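Local coordinates for protein lysyl-trna-dependent l-ysyl-phosphatidylgycerol synthase (Bacillus licheniformis, PDB 4V36) that transfers lysine from lysyl-tRNA to the membrane lipid phosphatidylglycerol, a lipid modification linked to bacterial resistance, at residues K18-A21 with F22-K26; K132-G135 with L136-I139; T322-L325 with V326-I330. All coordinates share one frame; numbering follows the deposited sequence.

Contact 1. Residues K18-A21 with F22-K26; sequences KLEA and FLEEK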
# COMPACT_ATOMS: atom_id res chain seq x y z
N LYS A 18 17.53 0.78 11.88
CA LYS A 18 18.35 0.45 10.71
C LYS A 18 17.57 0.69 9.42
O LYS A 18 18.13 1.16 8.43
CB LYS A 18 18.82 -1.00 10.78
CG LYS A 18 19.79 -1.40 9.68
CD LYS A 18 20.25 -2.84 9.84
CE LYS A 18 21.23 -3.23 8.74
NZ LYS A 18 21.69 -4.64 8.89
N LEU A 19 16.28 0.38 9.45
CA LEU A 19 15.42 0.57 8.29
C LEU A 19 15.25 2.05 7.95
O LEU A 19 15.31 2.45 6.79
CB LEU A 19 14.05 -0.07 8.52
CG LEU A 19 13.02 0.15 7.40
CD1 LEU A 19 13.52 -0.43 6.10
CD2 LEU A 19 11.68 -0.45 7.78
N GLU A 20 15.02 2.86 8.98
CA GLU A 20 14.83 4.30 8.81
C GLU A 20 16.08 4.95 8.21
O GLU A 20 15.99 5.79 7.32
CB GLU A 20 14.49 4.97 10.14
CG GLU A 20 14.30 6.47 10.04
CD GLU A 20 13.21 6.87 9.06
OE1 GLU A 20 12.09 6.33 9.17
OE2 GLU A 20 13.48 7.70 8.17
N ALA A 21 17.24 4.54 8.71
CA ALA A 21 18.51 5.06 8.21
C ALA A 21 18.72 4.66 6.75
O ALA A 21 19.15 5.47 5.94
CB ALA A 21 19.66 4.56 9.07
N PHE A 22 18.39 3.41 6.43
CA PHE A 22 18.58 2.88 5.08
C PHE A 22 17.71 3.60 4.06
O PHE A 22 18.18 3.98 2.99
CB PHE A 22 18.28 1.38 5.06
CG PHE A 22 18.36 0.77 3.69
CD1 PHE A 22 19.57 0.33 3.18
CD2 PHE A 22 17.22 0.62 2.91
CE1 PHE A 22 19.64 -0.24 1.92
CE2 PHE A 22 17.29 0.06 1.65
CZ PHE A 22 18.50 -0.37 1.15
N LEU A 23 16.43 3.78 4.39
CA LEU A 23 15.46 4.33 3.44
C LEU A 23 15.73 5.78 3.08
O LEU A 23 15.27 6.26 2.04
CB LEU A 23 14.04 4.19 4.01
CG LEU A 23 13.50 2.76 4.07
CD1 LEU A 23 12.09 2.74 4.66
CD2 LEU A 23 13.52 2.12 2.69
N GLU A 24 16.47 6.49 3.92
CA GLU A 24 16.77 7.89 3.66
C GLU A 24 18.15 8.07 3.04
O GLU A 24 18.43 9.10 2.42
CB GLU A 24 16.65 8.72 4.94
CG GLU A 24 17.63 8.33 6.04
CD GLU A 24 17.45 9.16 7.29
OE1 GLU A 24 16.47 9.93 7.37
OE2 GLU A 24 18.30 9.05 8.21
N GLU A 25 19.01 7.07 3.20
CA GLU A 25 20.37 7.15 2.65
C GLU A 25 20.50 6.35 1.36
O GLU A 25 21.48 6.51 0.63
CB GLU A 25 21.39 6.66 3.68
CG GLU A 25 21.43 5.14 3.85
CD GLU A 25 22.41 4.70 4.91
OE1 GLU A 25 23.26 5.52 5.32
OE2 GLU A 25 22.33 3.52 5.34
N LYS A 26 19.53 5.49 1.08
CA LYS A 26 19.57 4.66 -0.12
C LYS A 26 18.31 4.80 -0.96
O LYS A 26 18.31 4.50 -2.15
CB LYS A 26 19.79 3.19 0.25
CG LYS A 26 21.08 2.92 1.01
CD LYS A 26 22.30 3.29 0.19
CE LYS A 26 23.58 3.01 0.96
NZ LYS A 26 24.79 3.37 0.16

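Contact 2. Residues K132-G135 with L136-I139; sequences KRAG and LRAI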
# COMPACT_ATOMS: atom_id res chain seq x y z
N LYS A 132 -18.07 17.80 -15.72
CA LYS A 132 -18.56 16.50 -15.25
C LYS A 132 -18.19 16.28 -13.78
O LYS A 132 -18.62 15.31 -13.17
CB LYS A 132 -17.98 15.37 -16.11
N ARG A 133 -17.41 17.20 -13.23
CA ARG A 133 -16.98 17.12 -11.84
C ARG A 133 -17.96 17.81 -10.91
O ARG A 133 -17.57 18.36 -9.87
CB ARG A 133 -15.58 17.73 -11.68
CG ARG A 133 -14.48 16.94 -12.36
CD ARG A 133 -14.22 15.62 -11.66
NE ARG A 133 -13.25 14.80 -12.36
CZ ARG A 133 -11.93 14.94 -12.25
NH1 ARG A 133 -11.43 15.87 -11.44
NH2 ARG A 133 -11.11 14.15 -12.93
N ALA A 134 -19.24 17.79 -11.27
CA ALA A 134 -20.28 18.41 -10.46
C ALA A 134 -20.55 17.59 -9.20
O ALA A 134 -21.01 18.13 -8.19
CB ALA A 134 -21.55 18.58 -11.27
N GLY A 135 -20.27 16.30 -9.27
CA GLY A 135 -20.48 15.41 -8.15
C GLY A 135 -19.48 15.64 -7.03
O GLY A 135 -19.85 15.79 -5.87
N LEU A 136 -18.20 15.69 -7.40
CA LEU A 136 -17.13 15.89 -6.43
C LEU A 136 -17.18 17.29 -5.82
O LEU A 136 -16.91 17.48 -4.64
CB LEU A 136 -15.77 15.65 -7.07
CG LEU A 136 -15.48 14.23 -7.55
CD1 LEU A 136 -14.08 14.14 -8.15
CD2 LEU A 136 -15.64 13.25 -6.40
N ARG A 137 -17.53 18.28 -6.65
CA ARG A 137 -17.60 19.66 -6.19
C ARG A 137 -18.75 19.84 -5.19
O ARG A 137 -18.66 20.64 -4.27
CB ARG A 137 -17.77 20.62 -7.37
CG ARG A 137 -17.70 22.09 -6.99
CD ARG A 137 -17.67 23.00 -8.21
NE ARG A 137 -18.85 22.83 -9.06
CZ ARG A 137 -18.83 22.24 -10.25
NH1 ARG A 137 -17.70 21.77 -10.75
NH2 ARG A 137 -19.95 22.14 -10.96
N ALA A 138 -19.82 19.08 -5.39
CA ALA A 138 -20.96 19.13 -4.48
C ALA A 138 -20.59 18.57 -3.11
O ALA A 138 -21.00 19.10 -2.08
CB ALA A 138 -22.14 18.35 -5.07
N ILE A 139 -19.80 17.50 -3.11
CA ILE A 139 -19.34 16.88 -1.88
C ILE A 139 -18.44 17.82 -1.09
O ILE A 139 -18.60 17.98 0.12
CB ILE A 139 -18.59 15.56 -2.15
CG1 ILE A 139 -19.49 14.57 -2.89
CG2 ILE A 139 -18.08 14.95 -0.85
CD1 ILE A 139 -18.84 13.24 -3.18

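Contact 3. Residues T322-L325 with V326-I330; sequences TMIL and VTRLI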
# COMPACT_ATOMS: atom_id res chain seq x y z
N THR A 322 -0.81 -20.08 -4.78
CA THR A 322 0.04 -18.94 -4.46
C THR A 322 -0.77 -17.73 -4.02
O THR A 322 -0.44 -17.06 -3.04
CB THR A 322 0.92 -18.55 -5.66
OG1 THR A 322 1.76 -19.66 -6.01
CG2 THR A 322 1.80 -17.35 -5.32
N MET A 323 -1.85 -17.45 -4.75
CA MET A 323 -2.72 -16.32 -4.44
C MET A 323 -3.40 -16.50 -3.09
O MET A 323 -3.57 -15.53 -2.34
CB MET A 323 -3.77 -16.14 -5.53
CG MET A 323 -3.23 -15.63 -6.85
SD MET A 323 -2.60 -13.94 -6.71
CE MET A 323 -4.07 -13.07 -6.17
N ILE A 324 -3.79 -17.73 -2.77
CA ILE A 324 -4.43 -18.04 -1.50
C ILE A 324 -3.47 -17.82 -0.33
O ILE A 324 -3.84 -17.24 0.69
CB ILE A 324 -4.96 -19.48 -1.48
CG1 ILE A 324 -6.18 -19.61 -2.39
CG2 ILE A 324 -5.34 -19.90 -0.06
CD1 ILE A 324 -7.35 -18.76 -1.96
N LEU A 325 -2.24 -18.30 -0.49
CA LEU A 325 -1.22 -18.15 0.55
C LEU A 325 -0.95 -16.68 0.86
O LEU A 325 -0.81 -16.30 2.02
CB LEU A 325 0.07 -18.85 0.13
CG LEU A 325 -0.01 -20.35 -0.15
CD1 LEU A 325 1.32 -20.88 -0.66
CD2 LEU A 325 -0.46 -21.11 1.09
N VAL A 326 -0.87 -15.87 -0.19
CA VAL A 326 -0.64 -14.44 -0.03
C VAL A 326 -1.85 -13.75 0.60
O VAL A 326 -1.70 -12.89 1.46
CB VAL A 326 -0.31 -13.77 -1.39
CG1 VAL A 326 -0.20 -12.26 -1.24
CG2 VAL A 326 0.98 -14.34 -1.96
N THR A 327 -3.04 -14.15 0.16
CA THR A 327 -4.28 -13.61 0.71
C THR A 327 -4.38 -13.87 2.21
O THR A 327 -4.73 -12.98 2.98
CB THR A 327 -5.51 -14.20 0.00
OG1 THR A 327 -5.48 -13.86 -1.39
CG2 THR A 327 -6.79 -13.66 0.61
N ARG A 328 -4.06 -15.10 2.62
CA ARG A 328 -4.10 -15.45 4.03
C ARG A 328 -2.99 -14.74 4.80
O ARG A 328 -3.15 -14.42 5.98
CB ARG A 328 -3.97 -16.97 4.21
CG ARG A 328 -5.23 -17.73 3.86
CD ARG A 328 -5.05 -19.23 4.01
NE ARG A 328 -4.75 -19.62 5.39
CZ ARG A 328 -5.68 -19.91 6.30
NH1 ARG A 328 -6.96 -19.84 5.99
NH2 ARG A 328 -5.31 -20.25 7.53
N LEU A 329 -1.87 -14.49 4.13
CA LEU A 329 -0.76 -13.76 4.73
C LEU A 329 -1.18 -12.33 5.05
O LEU A 329 -0.83 -11.78 6.10
CB LEU A 329 0.46 -13.77 3.81
CG LEU A 329 1.66 -12.94 4.26
CD1 LEU A 329 2.18 -13.43 5.61
CD2 LEU A 329 2.76 -12.98 3.21
N ILE A 330 -1.93 -11.73 4.14
CA ILE A 330 -2.49 -10.40 4.36
C ILE A 330 -3.51 -10.45 5.50
O ILE A 330 -3.68 -9.49 6.24
CB ILE A 330 -3.15 -9.85 3.07
CG1 ILE A 330 -2.11 -9.76 1.95
CG2 ILE A 330 -3.77 -8.49 3.31
CD1 ILE A 330 -2.68 -9.35 0.61

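Contact 1. Residues K18-A21 with F22-K26
Lys18 O accepts a hydrogen bond from Phe22 N at 3.0 Å, one turn further along the same helix. The ammonium end of Lys18 is engaged beyond this turn, in a salt bridge with Glu12 and a cation-pi contact with Tyr44. Leu19 repeats the backbone bond, since Leu23 N reaches Leu19 O at 3.0 Å. Its side chain also meets that of Leu23 at a slant, with Leu19 CD1 3.8 Å from Leu23 CD1. Leu19 rests on Phe36 and Leu51, and Leu23 on Ser68 and Tyr216. The side chains of Glu20 and Glu24 cross at about a right angle, with Glu20 OE2 3.8 Å from Glu24 OE1. Their carboxylate planes are 82° apart, and the like charges probably repel. Glu24 CG lies between its own backbone N and carbonyl carbon (chi1 62°), which brings it to 3.2 Å from Ala21 O. Ala21 O also receives a weak bond from Glu25 N at 3.2 Å, with an N-H...O angle of 133°. The helix ends here, and Lys26 leaves helical geometry. Residues 18-25 make up most of the short amphipathic helix 16-25, whose apolar side packs on strands 41-44, 50-57 and 60-69 at one end of the large mixed sheet.

Contact 2. Residues K132-G135 with L136-I139
Arg133 and Leu136 touch at the first turn of helix 134-145, where Arg133 holds the N-cap position. Three backbone bonds are of the i to i+4 kind. Arg137 N binds Arg133 O at 3.2 Å, Ala138 N binds Ala134 O at 3.2 Å, and Ile139 N binds Gly135 O at 3.2 Å. Ala138 N makes a second, weak bond to Gly135 O, of the i to i+3 kind. Apolar contact comes from the aliphatic part of Arg133. Its chain bends at chi2 (-70°) and runs beside Leu136, pointing the same way, with Arg133 CD 3.8 Å from Leu136 CD1. Leu136 is buried against Ile242 of helix 236-251 and against Tyr302. Ile139 faces the same neighbouring helix at Asp238 and Ala239. The charged group of Arg137 folds back over the start of the helix. A bend at chi3 (59°) turns the guanidinium toward the preceding loop, where NH1 is hydrogen-bonded to the carbonyl oxygens of Ile128 and Gly130. These two bonds tie the loop to the first turn and should limit rotation of the group. One face of the Arg137 guanidinium lies against the Ala134 backbone, with Arg137 NH2 3.8 Å from Ala134 CA.

Contact 3. Residues T322-L325 with V326-I330
Met323 O is gripped twice by Thr327. The backbone Thr327 N lies 2.9 Å from Met323 O. The hydroxyl Thr327 OG1 donates to the same Met323 O at 2.7 Å. The two donors come from opposite faces of the carbonyl plane, and the hydroxyl sits above that plane, 36° out of it. Thr327 OG1 lies beside its own backbone N (chi1 -62°), which turns the hydroxyl back toward the preceding turn. Thr327 OG1 is also hydrogen-bonded to Asn285 ND2, so this buried hydroxyl joins the helix to the end of helix 276-285.

Further backbone bonds run from the other carbonyls. Val326 N reaches Thr322 O at 3.1 Å, and Val326 CG2 packs 3.3 Å from that Thr322 O. Arg328 N binds Ile324 O at 2.9 Å. Leu329 N binds Leu325 O at 3.0 Å. Side-chain contact between the turns is slight. The Arg328 chain passes Ile324 at a slant, with Arg328 CD 4.1 Å from Ile324 CG2. The polar end of Arg328 lies further on, where its NH2 is hydrogen-bonded to Lys335 O.

Val326 and Leu329 lie on Val62 of strand 60-69, Val326 also touches Tyr95 of strand 91-97, and Met323 and Ile324 meet Val281 of helix 276-285. The arrangement is that of a helix, 319-330, whose inner side packs on the sheet and on helix 276-285, with a threonine hydroxyl bonded back to the carbonyl four residues earlier.

The three contacts follow one another along the chain, and each lies on a different helix: 16-25, 134-145 and 319-330. None touches another. Contacts 1 and 2 lie on opposite sides of the chain's centre, with centres 41 Å apart. Contacts 1 and 3 are closer, with centres 28 Å apart, and both their helices pack on strand 60-69 of the mixed sheet. Contact 2 is 38 Å from contact 3, centre to centre, and leans instead on helix 236-251. Only contact 3 is mostly buried, and the side chain of Thr327 is about 12 Å from the bound lysine amide. The helices thus cover separate parts of one acetyltransferase-clan chain.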